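Local coordinates for protein UDP-galactopyranose mutase (Deinococcus radiodurans, PDB 3HDQ) that binds FAD and UDP-galactose and, as expected of its family, probably interconverts the galactopyranose and galactofuranose forms of UDP-galactose, at residues 189-192 and 193-197; 228-232 and 233-237; 244-247 and 248-252. All blocks are in the same frame, centred on the assembly; numbering follows the deposited sequence.

Contact 1. Residues 189-192 and 193-197; sequences SELD and ASVTA. With GDU (galactose-uridine-5'-diphosphate), chain K.
Asp192 grips the residues that follow it through two of its oxygens, and this gives the continuous segment 189-197 its bend. The backbone oxygen Asp192 O accepts Val195 N at 3.3 Å in a bond almost straight at the hydrogen (175°), closing a type I beta turn from Asp192 to Val195. The carboxylate adds a second clasp: OD2 of Asp192 accepts the amide N of Ser194 at 3.1 Å, an Asx turn in which the donor comes from above the carboxylate plane, 36° out of it. With CG trans to the backbone N (chi1 -173°), the carboxylate lies beside its own carbonyl carbon and faces the amides ahead. The bend then continues as one helix-like turn, Ala197 N bonding to Ala193 O at 3.0 Å.

The buried part lies around Val195, packed closest against the ligand. Its CG1 meets CD1 of Leu191 at 4.3 Å, a loose apolar touch, and also comes within 3.5 Å of O2D on the ribose of the bound UDP-galactose. Val195 O approaches ribose C4D to 3.4 Å, while Thr196 places CG2 3.7 Å from O2D. This turn therefore forms part of the substrate pocket wall by van der Waals contact with the sugar of the nucleotide. By contrast, the Ser194 and Ala197 side is exposed, and Asp192 is partly exposed.

Behind the turn, the start of helix 159-184 supplies anchors: Ser159 OG also bonds to Asp192 O, and Ser159 O bonds to Thr196 OG1. Leu191 rests on Thr180 farther along that same helix, and Val337 and Pro338, just after strand 320-336, pack against Leu191 and Val195 respectively.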
loop_
_atom_site.group_PDB
_atom_site.type_symbol
_atom_site.label_atom_id
_atom_site.label_comp_id
_atom_site.label_asym_id
_atom_site.label_seq_id
_atom_site.Cartn_x
_atom_site.Cartn_y
_atom_site.Cartn_z
ATOM N N SER A 189 34.209 21.154 10.537
ATOM C CA SER A 189 35.612 20.798 10.754
ATOM C C SER A 189 35.740 19.321 11.139
ATOM O O SER A 189 36.759 18.691 10.866
ATOM C CB SER A 189 36.249 21.685 11.825
ATOM O OG SER A 189 35.576 21.557 13.067
ATOM N N GLU A 190 34.689 18.780 11.755
ATOM C CA GLU A 190 34.671 17.391 12.212
ATOM C C GLU A 190 34.089 16.392 11.201
ATOM O O GLU A 190 33.857 15.236 11.533
ATOM C CB GLU A 190 33.905 17.290 13.528
ATOM C CG GLU A 190 34.480 18.148 14.665
ATOM C CD GLU A 190 33.508 18.304 15.820
ATOM O OE1 GLU A 190 32.448 18.953 15.629
ATOM O OE2 GLU A 190 33.802 17.783 16.920
ATOM N N LEU A 191 33.860 16.827 9.966
ATOM C CA LEU A 191 33.333 15.927 8.951
ATOM C C LEU A 191 34.303 15.849 7.798
ATOM O O LEU A 191 35.026 16.811 7.527
ATOM C CB LEU A 191 31.970 16.413 8.454
ATOM C CG LEU A 191 30.830 16.320 9.466
ATOM C CD1 LEU A 191 29.627 17.135 9.003
ATOM C CD2 LEU A 191 30.447 14.863 9.697
ATOM N N ASP A 192 34.339 14.705 7.122
ATOM C CA ASP A 192 35.093 14.611 5.875
ATOM C C ASP A 192 34.539 15.595 4.833
ATOM O O ASP A 192 33.336 15.888 4.809
ATOM C CB ASP A 192 35.061 13.186 5.322
ATOM C CG ASP A 192 35.971 13.006 4.119
ATOM O OD1 ASP A 192 37.185 12.754 4.314
ATOM O OD2 ASP A 192 35.472 13.105 2.974
ATOM N N ALA A 193 35.430 16.088 3.978
ATOM C CA ALA A 193 35.107 17.018 2.906
ATOM C C ALA A 193 33.888 16.626 2.063
ATOM O O ALA A 193 33.176 17.490 1.541
ATOM C CB ALA A 193 36.322 17.184 1.999
ATOM N N SER A 194 33.656 15.327 1.928
ATOM C CA SER A 194 32.673 14.814 0.969
ATOM C C SER A 194 31.219 15.151 1.313
ATOM O O SER A 194 30.338 15.031 0.468
ATOM C CB SER A 194 32.823 13.299 0.822
ATOM O OG SER A 194 32.490 12.657 2.043
ATOM N N VAL A 195 30.975 15.547 2.556
ATOM C CA VAL A 195 29.630 15.869 3.007
ATOM C C VAL A 195 29.175 17.211 2.428
ATOM O O VAL A 195 28.173 17.264 1.719
ATOM C CB VAL A 195 29.536 15.877 4.553
ATOM C CG1 VAL A 195 28.185 16.396 5.011
ATOM C CG2 VAL A 195 29.786 14.478 5.090
ATOM N N THR A 196 29.915 18.284 2.702
ATOM C CA THR A 196 29.557 19.587 2.140
ATOM C C THR A 196 29.913 19.703 0.653
ATOM O O THR A 196 29.281 20.469 -0.069
ATOM C CB THR A 196 30.161 20.772 2.922
ATOM O OG1 THR A 196 31.587 20.709 2.868
ATOM C CG2 THR A 196 29.695 20.752 4.370
ATOM N N ALA A 197 30.910 18.944 0.202
ATOM C CA ALA A 197 31.239 18.877 -1.217
ATOM C C ALA A 197 30.067 18.371 -2.063
ATOM O O ALA A 197 30.082 18.502 -3.286
ATOM C CB ALA A 197 32.471 17.998 -1.453
HETATM N N1 GDU K . 24.452 21.706 3.369
HETATM C C2 GDU K . 24.324 22.827 3.909
HETATM N N3 GDU K . 23.542 23.815 3.811
HETATM C C4 GDU K . 22.574 23.632 2.897
HETATM C C5 GDU K . 22.560 22.352 2.150
HETATM C C6 GDU K . 23.505 21.431 2.426
HETATM O O2 GDU K . 25.314 23.046 4.904
HETATM O O4 GDU K . 21.711 24.486 2.706
HETATM C C1D GDU K . 25.460 20.747 3.719
HETATM C C2D GDU K . 25.226 19.857 4.964
HETATM O O2D GDU K . 26.443 19.422 5.559
HETATM C C3D GDU K . 24.445 18.716 4.347
HETATM C C4D GDU K . 25.306 18.484 3.107
HETATM O O4D GDU K . 25.728 19.784 2.682
HETATM O O3D GDU K . 24.387 17.595 5.224
HETATM C C5D GDU K . 24.733 17.552 2.050
HETATM O O5D GDU K . 23.546 18.229 1.597
HETATM P PA GDU K . 22.257 17.443 1.078
HETATM O O1A GDU K . 21.367 18.424 0.397
HETATM O O2A GDU K . 22.704 16.436 0.101
HETATM O O3A GDU K . 21.442 16.844 2.303
HETATM P PB GDU K . 20.523 15.562 2.174
HETATM O O1B GDU K . 20.038 15.413 3.568
HETATM O O2B GDU K . 21.189 14.289 1.806
HETATM O O3B GDU K . 19.219 15.792 1.264
HETATM C "C1'" GDU K . 18.294 14.898 0.616
HETATM C "C2'" GDU K . 18.877 14.475 -0.749
HETATM C "C3'" GDU K . 19.332 15.783 -1.437
HETATM C "C4'" GDU K . 18.054 16.600 -1.794
HETATM C "C5'" GDU K . 17.197 16.763 -0.507
HETATM C "C6'" GDU K . 15.765 17.306 -0.780
HETATM O "O2'" GDU K . 19.926 13.500 -0.600
HETATM O "O3'" GDU K . 20.127 15.451 -2.599
HETATM O "O4'" GDU K . 17.338 15.881 -2.820
HETATM O "O5'" GDU K . 17.066 15.637 0.405
HETATM O "O6'" GDU K . 15.651 18.728 -0.533
#

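Contact 2. Residues 228-232 and 233-237; sequences NMLSS and PNIKV
Ser232 holds the turn with two acceptors. Its hydroxyl OG takes the amide N of Asn234 at 3.0 Å (151° at the hydrogen), which defines an ST turn, and its carbonyl O takes Ile235 N at 3.1 Å (155°), closing a type I beta turn across Pro233. The hydroxyl reaches forward because OG is trans to the backbone N (chi1 164°). On either side of this turn, Ser231 OG bonds back to Asn228 O at 2.8 Å, and Lys236 curls back so that NZ meets Pro233 O at 2.6 Å. The same ammonium forms a salt bridge with Glu245 of the second subunit.

The turn joins helix 222-229 to strand 235-239, the outermost strand, within its own chain, of the five-stranded parallel sheet of the Rossmann-type FAD-binding fold. Backbone bonds from Asn234 to Val55 and from Lys236 to Val55 and Ile57 dock it on strand 55-58, while Val237 pairs antiparallel with a strand of the second subunit, so the sheet runs on across the interface.

Apolar packing fills the inner side. Leu230 CB lies 4.4 Å from both Ile235 CG2 and Val237 CG2. Ile235 CG1 lies 4.0 Å from Ser232 CB, and its terminal CD1 reaches to 3.9 Å from Met229 O. Ala45 and Ala49 of helix 39-50 cover Ile235, and Ile64 packs on Leu230 and Val237.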
loop_
_atom_site.group_PDB
_atom_site.type_symbol
_atom_site.label_atom_id
_atom_site.label_comp_id
_atom_site.label_asym_id
_atom_site.label_seq_id
_atom_site.Cartn_x
_atom_site.Cartn_y
_atom_site.Cartn_z
ATOM N N ASN A 228 5.979 -3.217 -8.746
ATOM C CA ASN A 228 6.357 -3.836 -10.020
ATOM C C ASN A 228 7.695 -4.598 -9.938
ATOM O O ASN A 228 7.843 -5.682 -10.514
ATOM C CB ASN A 228 6.413 -2.792 -11.152
ATOM C CG ASN A 228 5.041 -2.187 -11.481
ATOM O OD1 ASN A 228 3.991 -2.821 -11.296
ATOM N ND2 ASN A 228 5.053 -0.953 -11.977
ATOM N N MET A 229 8.663 -4.035 -9.217
ATOM C CA MET A 229 9.982 -4.659 -9.061
ATOM C C MET A 229 9.929 -6.002 -8.319
ATOM O O MET A 229 10.713 -6.912 -8.589
ATOM C CB MET A 229 10.926 -3.710 -8.323
ATOM C CG MET A 229 12.093 -3.196 -9.141
ATOM S SD MET A 229 13.056 -1.947 -8.239
ATOM C CE MET A 229 11.979 -0.572 -8.495
ATOM N N LEU A 230 8.999 -6.118 -7.382
ATOM C CA LEU A 230 8.910 -7.310 -6.543
ATOM C C LEU A 230 7.771 -8.236 -6.980
ATOM O O LEU A 230 7.366 -9.117 -6.227
ATOM C CB LEU A 230 8.724 -6.902 -5.077
ATOM C CG LEU A 230 9.753 -5.926 -4.491
ATOM C CD1 LEU A 230 9.434 -5.616 -3.034
ATOM C CD2 LEU A 230 11.138 -6.502 -4.613
ATOM N N SER A 231 7.267 -8.046 -8.196
ATOM C CA SER A 231 6.081 -8.776 -8.647
ATOM C C SER A 231 6.331 -10.213 -9.110
ATOM O O SER A 231 5.398 -11.017 -9.144
ATOM C CB SER A 231 5.362 -8.005 -9.764
ATOM O OG SER A 231 6.191 -7.914 -10.905
ATOM N N SER A 232 7.567 -10.525 -9.494
ATOM C CA SER A 232 7.900 -11.860 -9.990
ATOM C C SER A 232 7.373 -12.973 -9.080
ATOM O O SER A 232 7.383 -12.843 -7.856
ATOM C CB SER A 232 9.412 -12.025 -10.156
ATOM O OG SER A 232 9.762 -13.401 -10.266
ATOM N N PRO A 233 6.915 -14.074 -9.685
ATOM C CA PRO A 233 6.521 -15.295 -8.963
ATOM C C PRO A 233 7.635 -15.859 -8.067
ATOM O O PRO A 233 7.324 -16.483 -7.062
ATOM C CB PRO A 233 6.200 -16.281 -10.087
ATOM C CG PRO A 233 5.844 -15.426 -11.251
ATOM C CD PRO A 233 6.672 -14.175 -11.130
ATOM N N ASN A 234 8.896 -15.628 -8.422
ATOM C CA ASN A 234 10.040 -16.088 -7.625
ATOM C C ASN A 234 10.348 -15.222 -6.409
ATOM O O ASN A 234 11.322 -15.464 -5.698
ATOM C CB ASN A 234 11.298 -16.156 -8.494
ATOM C CG ASN A 234 11.245 -17.283 -9.509
ATOM O OD1 ASN A 234 10.481 -18.234 -9.351
ATOM N ND2 ASN A 234 12.058 -17.184 -10.554
ATOM N N ILE A 235 9.549 -14.193 -6.170
ATOM C CA ILE A 235 9.828 -13.303 -5.050
ATOM C C ILE A 235 8.746 -13.405 -3.969
ATOM O O ILE A 235 7.580 -13.113 -4.216
ATOM C CB ILE A 235 9.991 -11.843 -5.528
ATOM C CG1 ILE A 235 11.148 -11.748 -6.522
ATOM C CG2 ILE A 235 10.259 -10.917 -4.359
ATOM C CD1 ILE A 235 11.482 -10.320 -6.942
ATOM N N LYS A 236 9.141 -13.853 -2.780
ATOM C CA LYS A 236 8.249 -13.899 -1.627
ATOM C C LYS A 236 8.570 -12.707 -0.744
ATOM O O LYS A 236 9.738 -12.451 -0.442
ATOM C CB LYS A 236 8.437 -15.201 -0.837
ATOM C CG LYS A 236 8.314 -16.470 -1.671
ATOM C CD LYS A 236 7.033 -16.462 -2.478
ATOM C CE LYS A 236 7.233 -17.169 -3.799
ATOM N NZ LYS A 236 6.112 -16.932 -4.750
ATOM N N VAL A 237 7.539 -11.976 -0.332
ATOM C CA VAL A 237 7.749 -10.742 0.413
ATOM C C VAL A 237 7.227 -10.833 1.842
ATOM O O VAL A 237 6.040 -11.017 2.066
ATOM C CB VAL A 237 7.073 -9.570 -0.278
ATOM C CG1 VAL A 237 7.437 -8.268 0.425
ATOM C CG2 VAL A 237 7.461 -9.533 -1.750
#

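Contact 3. Residues 244-247 and 248-252; sequences REIA and DFIPF
The Phe249 ring lies over the carbonyl of Ile246, whose O sits 3.9 Å above the ring plane and over its centre. Glu245 O approaches the same ring obliquely, 3.3 Å from CE1. Phe252 is met differently: Ala247 O stands at its edge, near the ring plane, 4.0 Å from CE2. These contacts belong to a compact turn in the crossover loop that leaves strand 235-239 and returns into strand 252-257, two parallel strands of the Rossmann-type sheet with strands 55-58 and 30-35 between them.

One acceptor organises the turn. Ile246 O receives two backbone amides, Phe249 N from above its carbonyl plane and Ile250 N at 3.1 Å, the latter nearly along the C=O axis (173°). This pair of i+3 and i+4 bonds makes a single helix-like turn. Phe249 can cover the carbonyl because its CG lies between its own backbone N and carbonyl carbon (chi1 60°), turning the ring back over the chain.

The isoleucine side chains meet on the face turned to the second subunit. Ile246 CD1 reaches Phe249 CZ at 3.6 Å, and its CG1 is 3.4 Å from Ile250 CD1; the two isoleucines cross obliquely. The second subunit packs here too, its Ile250 on Ile250 and its Phe30 on Ile246, while its Lys28 forms a salt bridge with Asp248 OD2.

Two waters bridge further backbone atoms: one joins Arg244 O to Asp248 N, and another donates to both Ala247 O (2.7 Å) and Ile250 O (2.6 Å).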
loop_
_atom_site.group_PDB
_atom_site.type_symbol
_atom_site.label_atom_id
_atom_site.label_comp_id
_atom_site.label_asym_id
_atom_site.label_seq_id
_atom_site.Cartn_x
_atom_site.Cartn_y
_atom_site.Cartn_z
ATOM N N ARG A 244 16.191 -11.662 11.919
ATOM C CA ARG A 244 16.582 -12.475 13.057
ATOM C C ARG A 244 15.436 -13.298 13.651
ATOM O O ARG A 244 15.668 -14.369 14.197
ATOM C CB ARG A 244 17.270 -11.615 14.114
ATOM C CG ARG A 244 18.590 -11.047 13.606
ATOM C CD ARG A 244 19.282 -10.193 14.653
ATOM N NE ARG A 244 18.575 -8.940 14.905
ATOM C CZ ARG A 244 19.077 -7.733 14.662
ATOM N NH1 ARG A 244 20.305 -7.613 14.162
ATOM N NH2 ARG A 244 18.356 -6.648 14.931
ATOM N N GLU A 245 14.200 -12.825 13.527
ATOM C CA GLU A 245 13.061 -13.613 14.000
ATOM C C GLU A 245 12.830 -14.847 13.122
ATOM O O GLU A 245 12.021 -15.705 13.460
ATOM C CB GLU A 245 11.786 -12.773 14.060
ATOM C CG GLU A 245 11.903 -11.489 14.872
ATOM C CD GLU A 245 10.655 -10.629 14.769
ATOM O OE1 GLU A 245 10.660 -9.645 14.001
ATOM O OE2 GLU A 245 9.656 -10.958 15.434
ATOM N N ILE A 246 13.584 -14.954 12.030
ATOM C CA ILE A 246 13.279 -15.921 10.978
ATOM C C ILE A 246 14.467 -16.810 10.591
ATOM O O ILE A 246 14.289 -17.954 10.167
ATOM C CB ILE A 246 12.723 -15.177 9.736
ATOM C CG1 ILE A 246 11.299 -15.628 9.464
ATOM C CG2 ILE A 246 13.644 -15.274 8.517
ATOM C CD1 ILE A 246 10.412 -15.388 10.647
ATOM N N ALA A 247 15.676 -16.283 10.766
ATOM C CA ALA A 247 16.900 -16.920 10.270
ATOM C C ALA A 247 17.288 -18.266 10.906
ATOM O O ALA A 247 18.096 -18.998 10.353
ATOM C CB ALA A 247 18.068 -15.944 10.355
ATOM N N ASP A 248 16.719 -18.597 12.058
ATOM C CA ASP A 248 17.028 -19.869 12.698
ATOM C C ASP A 248 16.304 -21.042 12.060
ATOM O O ASP A 248 16.780 -22.174 12.126
ATOM C CB ASP A 248 16.692 -19.822 14.188
ATOM C CG ASP A 248 17.689 -19.011 14.975
ATOM O OD1 ASP A 248 18.765 -18.714 14.412
ATOM O OD2 ASP A 248 17.399 -18.676 16.146
ATOM N N PHE A 249 15.155 -20.787 11.444
ATOM C CA PHE A 249 14.345 -21.893 10.943
ATOM C C PHE A 249 13.981 -21.859 9.459
ATOM O O PHE A 249 13.647 -22.886 8.884
ATOM C CB PHE A 249 13.097 -22.108 11.812
ATOM C CG PHE A 249 12.183 -20.917 11.884
ATOM C CD1 PHE A 249 12.234 -20.051 12.965
ATOM C CD2 PHE A 249 11.252 -20.679 10.883
ATOM C CE1 PHE A 249 11.379 -18.957 13.042
ATOM C CE2 PHE A 249 10.398 -19.594 10.951
ATOM C CZ PHE A 249 10.462 -18.731 12.033
ATOM N N ILE A 250 14.040 -20.700 8.822
ATOM C CA ILE A 250 13.766 -20.685 7.395
ATOM C C ILE A 250 15.050 -20.945 6.627
ATOM O O ILE A 250 15.993 -20.171 6.719
ATOM C CB ILE A 250 13.134 -19.366 6.916
ATOM C CG1 ILE A 250 11.751 -19.164 7.528
ATOM C CG2 ILE A 250 13.008 -19.368 5.402
ATOM C CD1 ILE A 250 11.042 -17.936 6.990
ATOM N N PRO A 251 15.088 -22.040 5.854
ATOM C CA PRO A 251 16.284 -22.400 5.084
ATOM C C PRO A 251 16.574 -21.455 3.905
ATOM O O PRO A 251 15.683 -21.207 3.082
ATOM C CB PRO A 251 15.962 -23.807 4.572
ATOM C CG PRO A 251 14.494 -23.899 4.578
ATOM C CD PRO A 251 13.993 -23.007 5.677
ATOM N N PHE A 252 17.810 -20.950 3.839
ATOM C CA PHE A 252 18.293 -20.150 2.718
ATOM C C PHE A 252 19.758 -20.462 2.406
ATOM O O PHE A 252 20.529 -20.772 3.302
ATOM C CB PHE A 252 18.127 -18.648 2.999
ATOM C CG PHE A 252 18.880 -18.161 4.212
ATOM C CD1 PHE A 252 20.146 -17.610 4.084
ATOM C CD2 PHE A 252 18.317 -18.247 5.478
ATOM C CE1 PHE A 252 20.843 -17.144 5.205
ATOM C CE2 PHE A 252 18.998 -17.786 6.606
ATOM C CZ PHE A 252 20.268 -17.231 6.469
HETATM O O HOH W 1 14.949 -17.063 13.896
HETATM O O HOH W 2 17.844 -20.809 8.426
#

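All three contacts are local turns built round a backbone carbonyl, and all are partly buried, but they serve different places. Contact 1 stands apart, about 40 Å between centres from either of the others; it rests on helix 159-184 and faces the substrate, and no other chain of the assembly touches it. Contacts 2 and 3 are about 20 Å apart between centres; contact 2 leads into strand 235-239, contact 3 lies in the loop after it, and both meet the second subunit. Their chemistry follows: an aspartate carboxylate clasps the turn of contact 1, a serine hydroxyl that of contact 2, whereas contact 3 relies on one carbonyl that accepts two amides, aromatic rings and bridging waters.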